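Local coordinates for protein SidF, inhibitor of growth family, member 3 (Legionella pneumophila subsp. pneumophila, PDB 4FYE) that is a Legionella phosphoinositide phosphatase, probably removing a phosphate from phosphatidylinositol phosphates in membranes, at residues P22-S25 with Q26-H29; G96-D99 with L100-N103; A169-K172 with E173-I177. The protein carries 1 engineered substitution. All blocks are in the same frame, centred on the assembly; numbering follows the deposited sequence. Where two conformers were deposited one is given.

Overall arrangement
All three contacts are local, each made by one continuous run of chain, so they follow in series and none nests in or crosses another. Interaction 1 comes first, a tight turn in the loop between helix 9-16 and strand 39-42, set against the edge of the six-stranded mixed sheet. After strands 39-42 and 50-55, helix 71-92 leads to interaction 2, where the chain turns back into the start of helix 98-119. Interaction 3 is a stretch inside helix 167-180, which precedes strand 184-189 of the same sheet. Helix 71-92 links the last two, since R101 and K102 pack on it as do L170 and E173. The centres of interactions 2 and 3 lie about 19 Å apart.

Interaction 1 of 3, residues P22-S25 with Q26-H29; sequences PVPS and QNQH
From P24 to Q28 the backbone curls into a short 3-10 turn, in which N27 N donates to P24 O (3.0 Å) and Q28 N to S25 O (3.1 Å). V23, just before the turn, meets N27: CG1 points anti to the backbone N (chi1 -176°) and rests 3.8 Å from N27 CB. Q26, its chain bent at chi2, brings its amide back over the residues that precede it and sets NE2 3.2 Å from P24 CB, at one corner of the proline ring. Such successive i to i+3 bonds are the signature of a 3-10 segment, here within the loop that runs from helix 9-16 to strand 39-42. Backbone bonds between V23 and V40 and the amide of Q50, which joins N27 O and H29 N, hold both ends of the turn to the neighbouring strands. Q28 reaches back across the turn in an extended chain; CG passes 3.4 Å from S25 O, and the amide NE2 comes to 3.4 Å from S25 CA. Its side chain also touches V40, while H29, beyond the turn, bonds through NE2 to the carbonyl of G48.

Interaction 2 of 3, residues G96-D99 with L100-N103; sequences GEKD and LRKN
R101 CG lies anti to its own carbonyl carbon (chi1 -74°) and the chain then bends at chi3, which curls the guanidinium back past the start of the helix, toward the carbonyls of G96 and E97. There NE donates to E97 O at 3.0 Å; the oxygen lies close to the guanidinium plane, although NE stands well above the plane of the carbonyl. E97 O also receives a weak bond from R101 N, so one carbonyl is gripped by both the backbone and the side chain of the same arginine. NH2 comes to 2.6 Å from G96 O and also lies alongside K98, 3.4 Å from CG. The two cationic ends, K98 NZ and R101 NH2, are 4.0 Å apart, and D93 forms salt bridges with K98 NZ and R101 NH1, which would offset their mutual repulsion; K98 NZ is held as well by the carbonyls of K95 and I90. E97 and L100 run side by side, OE2 lying 3.7 Å from CD1. K102 crosses D99, with CE 3.7 Å from OD1, but its ammonium forms a salt bridge with D91 instead. Backbone bonds from K102 N to K98 O and from N103 N to D99 O carry the helix onward. E97 occupies the N-cap position, and this is the first turn of helix 98-119, tied by its basic side chains to D91 at the end of helix 71-92 and D93 just after it, as in a helical hairpin.

Interaction 3 of 3, residues A169-K172 with E173-I177; sequences ALDK and EGHNI
E173 starts its side chain against the preceding helical turn: CB lies 3.6 Å from both A169 O and L170 O. CG then leaves anti to the backbone N (chi1 -172°), and the chain bends at chi2, turning the carboxylate toward helix 71-92. At the tip OE2 is held by a salt bridge to K92 and a hydrogen bond to S88, so this buried acid has two polar partners on the neighbouring helix, and its side chain also touches L89. L170 packs there too, on A86 and L89. The backbone beneath is plain alpha helix, part of helix 167-180, with a ladder of i to i+4 bonds from E173 N to A169 O (2.7 Å), G174 N to L170 O, H175 N to D171 O and N176 N to K172 O. N176, with CG anti to its carbonyl carbon, sets that amide carbon 3.3 Å from K172 O. D171 and H175 are likewise spaced i to i+4, and their side chains make a close approach: OD1 of D171 lies 3.5 Å from CD2 of H175. The imidazole has two modelled conformers and the distance holds for one of them, which leaves the approach doubtful.

Interaction 1 of 3, residues P22-S25 with Q26-H29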
ATOM      1  N   PRO A  22      -3.489 -27.689   7.021  1.00 71.42           N
ATOM      2  CA  PRO A  22      -3.902 -27.038   8.278  1.00 67.37           C
ATOM      3  C   PRO A  22      -2.758 -26.886   9.302  1.00 65.97           C
ATOM      4  O   PRO A  22      -1.824 -27.675   9.305  1.00 70.62           O
ATOM      5  CB  PRO A  22      -5.006 -27.986   8.808  1.00 70.99           C
ATOM      6  CG  PRO A  22      -5.588 -28.641   7.585  1.00 65.27           C
ATOM      7  CD  PRO A  22      -4.416 -28.789   6.638  1.00 66.16           C
ATOM      8  N   VAL A  23      -2.842 -25.840  10.121  1.00 64.66           N
ATOM      9  CA  VAL A  23      -1.959 -25.575  11.252  1.00 65.93           C
ATOM     10  C   VAL A  23      -2.830 -25.464  12.512  1.00 68.45           C
ATOM     11  O   VAL A  23      -3.813 -24.698  12.526  1.00 65.53           O
ATOM     12  CB  VAL A  23      -1.264 -24.219  11.131  1.00 65.37           C
ATOM     13  CG1 VAL A  23      -0.283 -24.013  12.268  1.00 66.90           C
ATOM     14  CG2 VAL A  23      -0.597 -24.052   9.777  1.00 70.42           C
ATOM     15  N   PRO A  24      -2.477 -26.223  13.571  1.00 73.50           N
ATOM     16  CA  PRO A  24      -3.096 -26.227  14.927  1.00 74.04           C
ATOM     17  C   PRO A  24      -2.754 -24.942  15.682  1.00 77.21           C
ATOM     18  O   PRO A  24      -1.694 -24.362  15.423  1.00 78.85           O
ATOM     19  CB  PRO A  24      -2.390 -27.377  15.636  1.00 75.02           C
ATOM     20  CG  PRO A  24      -1.759 -28.193  14.556  1.00 78.27           C
ATOM     21  CD  PRO A  24      -1.473 -27.293  13.402  1.00 73.44           C
ATOM     22  N   SER A  25      -3.611 -24.527  16.624  1.00 76.73           N
ATOM     23  CA  SER A  25      -3.480 -23.206  17.307  1.00 80.28           C
ATOM     24  C   SER A  25      -2.160 -22.927  18.029  1.00 79.70           C
ATOM     25  O   SER A  25      -1.625 -21.823  17.950  1.00 76.33           O
ATOM     26  CB  SER A  25      -4.621 -22.973  18.287  1.00 78.84           C
ATOM     27  OG  SER A  25      -5.797 -23.545  17.775  1.00 84.06           O
ATOM     28  N   GLN A  26      -1.659 -23.928  18.746  1.00 83.80           N
ATOM     29  CA  GLN A  26      -0.419 -23.785  19.504  1.00 83.54           C
ATOM     30  C   GLN A  26       0.747 -23.523  18.561  1.00 81.67           C
ATOM     31  O   GLN A  26       1.814 -23.109  18.996  1.00 83.19           O
ATOM     32  CB  GLN A  26      -0.150 -25.023  20.374  1.00 87.78           C
ATOM     33  CG  GLN A  26       0.387 -26.238  19.627  1.00 91.59           C
ATOM     34  CD  GLN A  26      -0.682 -27.242  19.197  1.00 95.84           C
ATOM     35  OE1 GLN A  26      -0.462 -28.461  19.269  1.00 95.25           O
ATOM     36  NE2 GLN A  26      -1.829 -26.747  18.728  1.00 92.98           N
ATOM     37  N   ASN A  27       0.541 -23.756  17.265  1.00 79.47           N
ATOM     38  CA  ASN A  27       1.602 -23.574  16.294  1.00 74.17           C
ATOM     39  C   ASN A  27       1.498 -22.298  15.463  1.00 74.70           C
ATOM     40  O   ASN A  27       2.389 -22.008  14.667  1.00 69.26           O
ATOM     41  CB  ASN A  27       1.721 -24.793  15.392  1.00 76.71           C
ATOM     42  CG  ASN A  27       2.329 -26.005  16.115  1.00 83.35           C
ATOM     43  OD1 ASN A  27       2.198 -27.123  15.627  1.00 77.61           O
ATOM     44  ND2 ASN A  27       2.996 -25.788  17.276  1.00 78.97           N
ATOM     45  N   GLN A  28       0.439 -21.518  15.670  1.00 73.59           N
ATOM     46  CA  GLN A  28       0.252 -20.289  14.867  1.00 69.02           C
ATOM     47  C   GLN A  28       1.210 -19.210  15.345  1.00 67.98           C
ATOM     48  O   GLN A  28       1.602 -19.192  16.511  1.00 65.52           O
ATOM     49  CB  GLN A  28      -1.204 -19.817  14.919  1.00 62.64           C
ATOM     50  CG  GLN A  28      -2.177 -20.968  14.707  1.00 66.89           C
ATOM     51  CD  GLN A  28      -3.634 -20.605  14.835  1.00 63.77           C
ATOM     52  OE1 GLN A  28      -3.981 -19.494  15.215  1.00 67.43           O
ATOM     53  NE2 GLN A  28      -4.504 -21.545  14.482  1.00 69.20           N
ATOM     54  N   HIS A  29       1.626 -18.340  14.435  1.00 64.98           N
ATOM     55  CA  HIS A  29       2.428 -17.187  14.830  1.00 65.14           C
ATOM     56  C   HIS A  29       1.768 -16.162  15.764  1.00 67.24           C
ATOM     57  O   HIS A  29       2.448 -15.397  16.459  1.00 64.38           O
ATOM     58  CB  HIS A  29       2.980 -16.533  13.566  1.00 67.05           C
ATOM     59  CG  HIS A  29       3.830 -17.482  12.728  1.00 74.24           C
ATOM     60  ND1 HIS A  29       4.728 -18.366  13.285  1.00 69.70           N
ATOM     61  CD2 HIS A  29       3.897 -17.665  11.356  1.00 64.16           C
ATOM     62  CE1 HIS A  29       5.308 -19.078  12.313  1.00 72.98           C
ATOM     63  NE2 HIS A  29       4.795 -18.658  11.127  1.00 75.45           N
TER

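Interaction 2 of 3, residues G96-D99 with L100-N103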
ATOM      1  N   GLY A  96      14.946 -12.440  37.433  1.00101.42           N
ATOM      2  CA  GLY A  96      14.646 -13.869  37.554  1.00100.18           C
ATOM      3  C   GLY A  96      13.174 -14.127  37.827  1.00102.06           C
ATOM      4  O   GLY A  96      12.322 -13.243  37.611  1.00 98.22           O
ATOM      5  N   GLU A  97      12.883 -15.333  38.324  1.00101.10           N
ATOM      6  CA  GLU A  97      11.518 -15.802  38.566  1.00 97.71           C
ATOM      7  C   GLU A  97      10.735 -15.682  37.289  1.00 94.59           C
ATOM      8  O   GLU A  97       9.646 -15.109  37.251  1.00 94.98           O
ATOM      9  CB  GLU A  97      10.848 -14.976  39.643  1.00101.57           C
ATOM     10  CG  GLU A  97      11.563 -15.047  40.975  1.00109.08           C
ATOM     11  CD  GLU A  97      10.638 -14.651  42.092  1.00115.10           C
ATOM     12  OE1 GLU A  97      10.807 -15.182  43.213  1.00118.37           O
ATOM     13  OE2 GLU A  97       9.719 -13.832  41.822  1.00113.03           O
ATOM     14  N   LYS A  98      11.314 -16.200  36.224  1.00 90.08           N
ATOM     15  CA  LYS A  98      10.699 -16.104  34.957  1.00 83.70           C
ATOM     16  C   LYS A  98       9.412 -16.896  34.981  1.00 86.76           C
ATOM     17  O   LYS A  98       8.343 -16.400  34.580  1.00 89.06           O
ATOM     18  CB  LYS A  98      11.659 -16.591  33.885  1.00 85.03           C
ATOM     19  CG  LYS A  98      12.633 -15.508  33.448  1.00 83.10           C
ATOM     20  CD  LYS A  98      13.997 -16.058  33.068  1.00 84.77           C
ATOM     21  CE  LYS A  98      14.811 -15.049  32.253  1.00 86.93           C
ATOM     22  NZ  LYS A  98      14.829 -13.638  32.753  1.00 87.19           N
ATOM     23  N   ASP A  99       9.483 -18.107  35.501  1.00 87.84           N
ATOM     24  CA  ASP A  99       8.309 -18.957  35.562  1.00 89.07           C
ATOM     25  C   ASP A  99       7.180 -18.405  36.403  1.00 86.93           C
ATOM     26  O   ASP A  99       6.052 -18.348  35.924  1.00 93.00           O
ATOM     27  CB  ASP A  99       8.685 -20.363  35.991  1.00101.55           C
ATOM     28  CG  ASP A  99       8.936 -21.254  34.815  1.00104.15           C
ATOM     29  OD1 ASP A  99       9.065 -20.727  33.688  1.00100.93           O
ATOM     30  OD2 ASP A  99       8.990 -22.481  35.024  1.00115.96           O
ATOM     31  N   LEU A 100       7.473 -17.955  37.613  1.00 84.04           N
ATOM     32  CA  LEU A 100       6.474 -17.336  38.463  1.00 86.95           C
ATOM     33  C   LEU A 100       5.664 -16.297  37.694  1.00 87.47           C
ATOM     34  O   LEU A 100       4.439 -16.209  37.823  1.00 87.93           O
ATOM     35  CB  LEU A 100       7.125 -16.670  39.682  1.00 88.53           C
ATOM     36  CG  LEU A 100       6.101 -16.209  40.735  1.00 88.98           C
ATOM     37  CD1 LEU A 100       6.716 -16.052  42.127  1.00 91.57           C
ATOM     38  CD2 LEU A 100       5.300 -14.956  40.321  1.00 85.53           C
ATOM     39  N   ARG A 101       6.368 -15.509  36.897  1.00 87.06           N
ATOM     40  CA  ARG A 101       5.767 -14.376  36.259  1.00 83.42           C
ATOM     41  C   ARG A 101       4.987 -14.801  35.038  1.00 81.50           C
ATOM     42  O   ARG A 101       3.891 -14.295  34.821  1.00 78.21           O
ATOM     43  CB  ARG A 101       6.829 -13.355  35.883  1.00 88.57           C
ATOM     44  CG  ARG A 101       7.398 -12.548  37.054  1.00 89.98           C
ATOM     45  CD  ARG A 101       8.462 -11.616  36.490  1.00 88.67           C
ATOM     46  NE  ARG A 101       9.691 -12.331  36.145  1.00 88.93           N
ATOM     47  CZ  ARG A 101      10.633 -11.912  35.299  1.00 89.08           C
ATOM     48  NH1 ARG A 101      10.505 -10.779  34.623  1.00 87.85           N
ATOM     49  NH2 ARG A 101      11.709 -12.661  35.108  1.00 93.41           N
ATOM     50  N   LYS A 102       5.528 -15.736  34.255  1.00 80.44           N
ATOM     51  CA  LYS A 102       4.807 -16.263  33.085  1.00 74.52           C
ATOM     52  C   LYS A 102       3.507 -16.935  33.495  1.00 76.97           C
ATOM     53  O   LYS A 102       2.427 -16.618  32.940  1.00 74.06           O
ATOM     54  CB  LYS A 102       5.662 -17.240  32.309  1.00 76.99           C
ATOM     55  CG  LYS A 102       6.795 -16.560  31.580  1.00 79.14           C
ATOM     56  CD  LYS A 102       7.312 -17.362  30.408  1.00 80.01           C
ATOM     57  CE  LYS A 102       8.044 -18.596  30.895  1.00 84.64           C
ATOM     58  NZ  LYS A 102       9.033 -18.823  29.827  1.00 81.00           N
ATOM     59  N   ASN A 103       3.603 -17.813  34.503  1.00 78.06           N
ATOM     60  CA  ASN A 103       2.419 -18.481  35.059  1.00 79.71           C
ATOM     61  C   ASN A 103       1.401 -17.523  35.637  1.00 75.91           C
ATOM     62  O   ASN A 103       0.201 -17.772  35.537  1.00 76.47           O
ATOM     63  CB  ASN A 103       2.782 -19.560  36.094  1.00 81.95           C
ATOM     64  CG  ASN A 103       3.558 -20.704  35.474  1.00 88.73           C
ATOM     65  OD1 ASN A 103       3.665 -20.817  34.245  1.00 88.34           O
ATOM     66  ND2 ASN A 103       4.149 -21.540  36.324  1.00 98.67           N
TER

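Interaction 3 of 3, residues A169-K172 with E173-I177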
ATOM      1  N   ALA A 169       7.027  -0.794  26.378  1.00 71.88           N
ATOM      2  CA  ALA A 169       7.932  -1.868  26.055  1.00 68.29           C
ATOM      3  C   ALA A 169       7.157  -3.083  25.486  1.00 62.88           C
ATOM      4  O   ALA A 169       7.525  -3.650  24.462  1.00 64.95           O
ATOM      5  CB  ALA A 169       8.751  -2.217  27.303  1.00 57.86           C
ATOM      6  N   LEU A 170       6.078  -3.456  26.164  1.00 62.06           N
ATOM      7  CA  LEU A 170       5.216  -4.562  25.760  1.00 60.23           C
ATOM      8  C   LEU A 170       4.724  -4.387  24.336  1.00 59.99           C
ATOM      9  O   LEU A 170       4.806  -5.298  23.507  1.00 59.13           O
ATOM     10  CB  LEU A 170       4.023  -4.646  26.724  1.00 57.17           C
ATOM     11  CG  LEU A 170       4.476  -5.292  28.036  1.00 58.45           C
ATOM     12  CD1 LEU A 170       3.434  -5.128  29.116  1.00 58.39           C
ATOM     13  CD2 LEU A 170       4.765  -6.759  27.789  1.00 53.63           C
ATOM     14  N   ASP A 171       4.248  -3.182  24.067  1.00 64.06           N
ATOM     15  CA  ASP A 171       3.788  -2.744  22.764  1.00 64.76           C
ATOM     16  C   ASP A 171       4.877  -2.927  21.718  1.00 62.68           C
ATOM     17  O   ASP A 171       4.723  -3.697  20.746  1.00 59.19           O
ATOM     18  CB  ASP A 171       3.385  -1.275  22.924  1.00 78.53           C
ATOM     19  CG  ASP A 171       2.958  -0.631  21.624  1.00 93.36           C
ATOM     20  OD1 ASP A 171       2.009  -1.139  20.959  1.00 83.34           O
ATOM     21  OD2 ASP A 171       3.583   0.405  21.285  1.00106.74           O
ATOM     22  N   LYS A 172       6.014  -2.269  21.957  1.00 68.20           N
ATOM     23  CA  LYS A 172       7.205  -2.433  21.126  1.00 67.74           C
ATOM     24  C   LYS A 172       7.533  -3.891  20.905  1.00 65.24           C
ATOM     25  O   LYS A 172       7.802  -4.293  19.793  1.00 69.20           O
ATOM     26  CB  LYS A 172       8.387  -1.741  21.782  1.00 83.75           C
ATOM     27  CG  LYS A 172       9.389  -1.113  20.824  1.00 94.73           C
ATOM     28  CD  LYS A 172      10.080   0.083  21.489  1.00104.83           C
ATOM     29  CE  LYS A 172       9.180   1.322  21.498  1.00108.79           C
ATOM     30  NZ  LYS A 172       9.387   2.190  22.694  1.00108.21           N
ATOM     31  N   GLU A 173       7.522  -4.712  21.943  1.00 63.93           N
ATOM     32  CA  GLU A 173       7.812  -6.136  21.691  1.00 63.75           C
ATOM     33  C   GLU A 173       6.727  -6.875  20.872  1.00 60.91           C
ATOM     34  O   GLU A 173       7.013  -7.803  20.140  1.00 60.61           O
ATOM     35  CB  GLU A 173       8.049  -6.870  22.997  1.00 61.20           C
ATOM     36  CG  GLU A 173       8.530  -8.294  22.814  1.00 65.67           C
ATOM     37  CD  GLU A 173       9.948  -8.376  22.241  1.00 79.18           C
ATOM     38  OE1 GLU A 173      10.569  -7.321  21.920  1.00 81.59           O
ATOM     39  OE2 GLU A 173      10.459  -9.514  22.114  1.00 80.00           O
ATOM     40  N   GLY A 174       5.469  -6.495  21.039  1.00 59.58           N
ATOM     41  CA  GLY A 174       4.422  -7.175  20.309  1.00 60.09           C
ATOM     42  C   GLY A 174       4.674  -6.906  18.827  1.00 65.68           C
ATOM     43  O   GLY A 174       4.616  -7.833  18.004  1.00 57.48           O
ATOM     44  N   HIS A 175       4.955  -5.631  18.507  1.00 67.50           N
ATOM     45  CA  HIS A 175       5.281  -5.258  17.149  0.50 67.41           C
ATOM     46  C   HIS A 175       6.474  -6.030  16.645  1.00 69.36           C
ATOM     47  O   HIS A 175       6.429  -6.536  15.515  1.00 70.77           O
ATOM     48  CB  HIS A 175       5.416  -3.738  17.005  0.50 66.18           C
ATOM     49  CG  HIS A 175       4.077  -3.002  17.021  0.50 64.47           C
ATOM     50  ND1 HIS A 175       3.215  -3.037  15.979  0.50 62.15           N
ATOM     51  CD2 HIS A 175       3.469  -2.206  18.002  0.50 63.38           C
ATOM     52  CE1 HIS A 175       2.117  -2.299  16.270  0.50 60.92           C
ATOM     53  NE2 HIS A 175       2.272  -1.792  17.505  0.50 62.46           N
ATOM     54  N   ASN A 176       7.512  -6.203  17.471  1.00 66.23           N
ATOM     55  CA  ASN A 176       8.696  -6.894  16.963  1.00 69.11           C
ATOM     56  C   ASN A 176       8.464  -8.327  16.629  1.00 71.16           C
ATOM     57  O   ASN A 176       9.082  -8.862  15.703  1.00 82.01           O
ATOM     58  CB  ASN A 176       9.901  -6.822  17.900  1.00 79.07           C
ATOM     59  CG  ASN A 176      10.440  -5.410  18.081  1.00 91.03           C
ATOM     60  OD1 ASN A 176      11.292  -5.193  18.952  1.00 97.10           O
ATOM     61  ND2 ASN A 176       9.934  -4.435  17.292  1.00 87.76           N
ATOM     62  N   ILE A 177       7.614  -8.998  17.384  1.00 70.06           N
ATOM     63  CA  ILE A 177       7.507 -10.423  17.114  1.00 70.68           C
ATOM     64  C   ILE A 177       6.512 -10.674  15.981  1.00 65.11           C
ATOM     65  O   ILE A 177       6.655 -11.620  15.221  1.00 59.66           O
ATOM     66  CB  ILE A 177       7.322 -11.290  18.380  1.00 71.53           C
ATOM     67  CG1 ILE A 177       5.873 -11.752  18.562  1.00 74.16           C
ATOM     68  CG2 ILE A 177       7.876 -10.590  19.629  1.00 75.02           C
ATOM     69  CD1 ILE A 177       5.649 -12.456  19.906  1.00 81.96           C
TER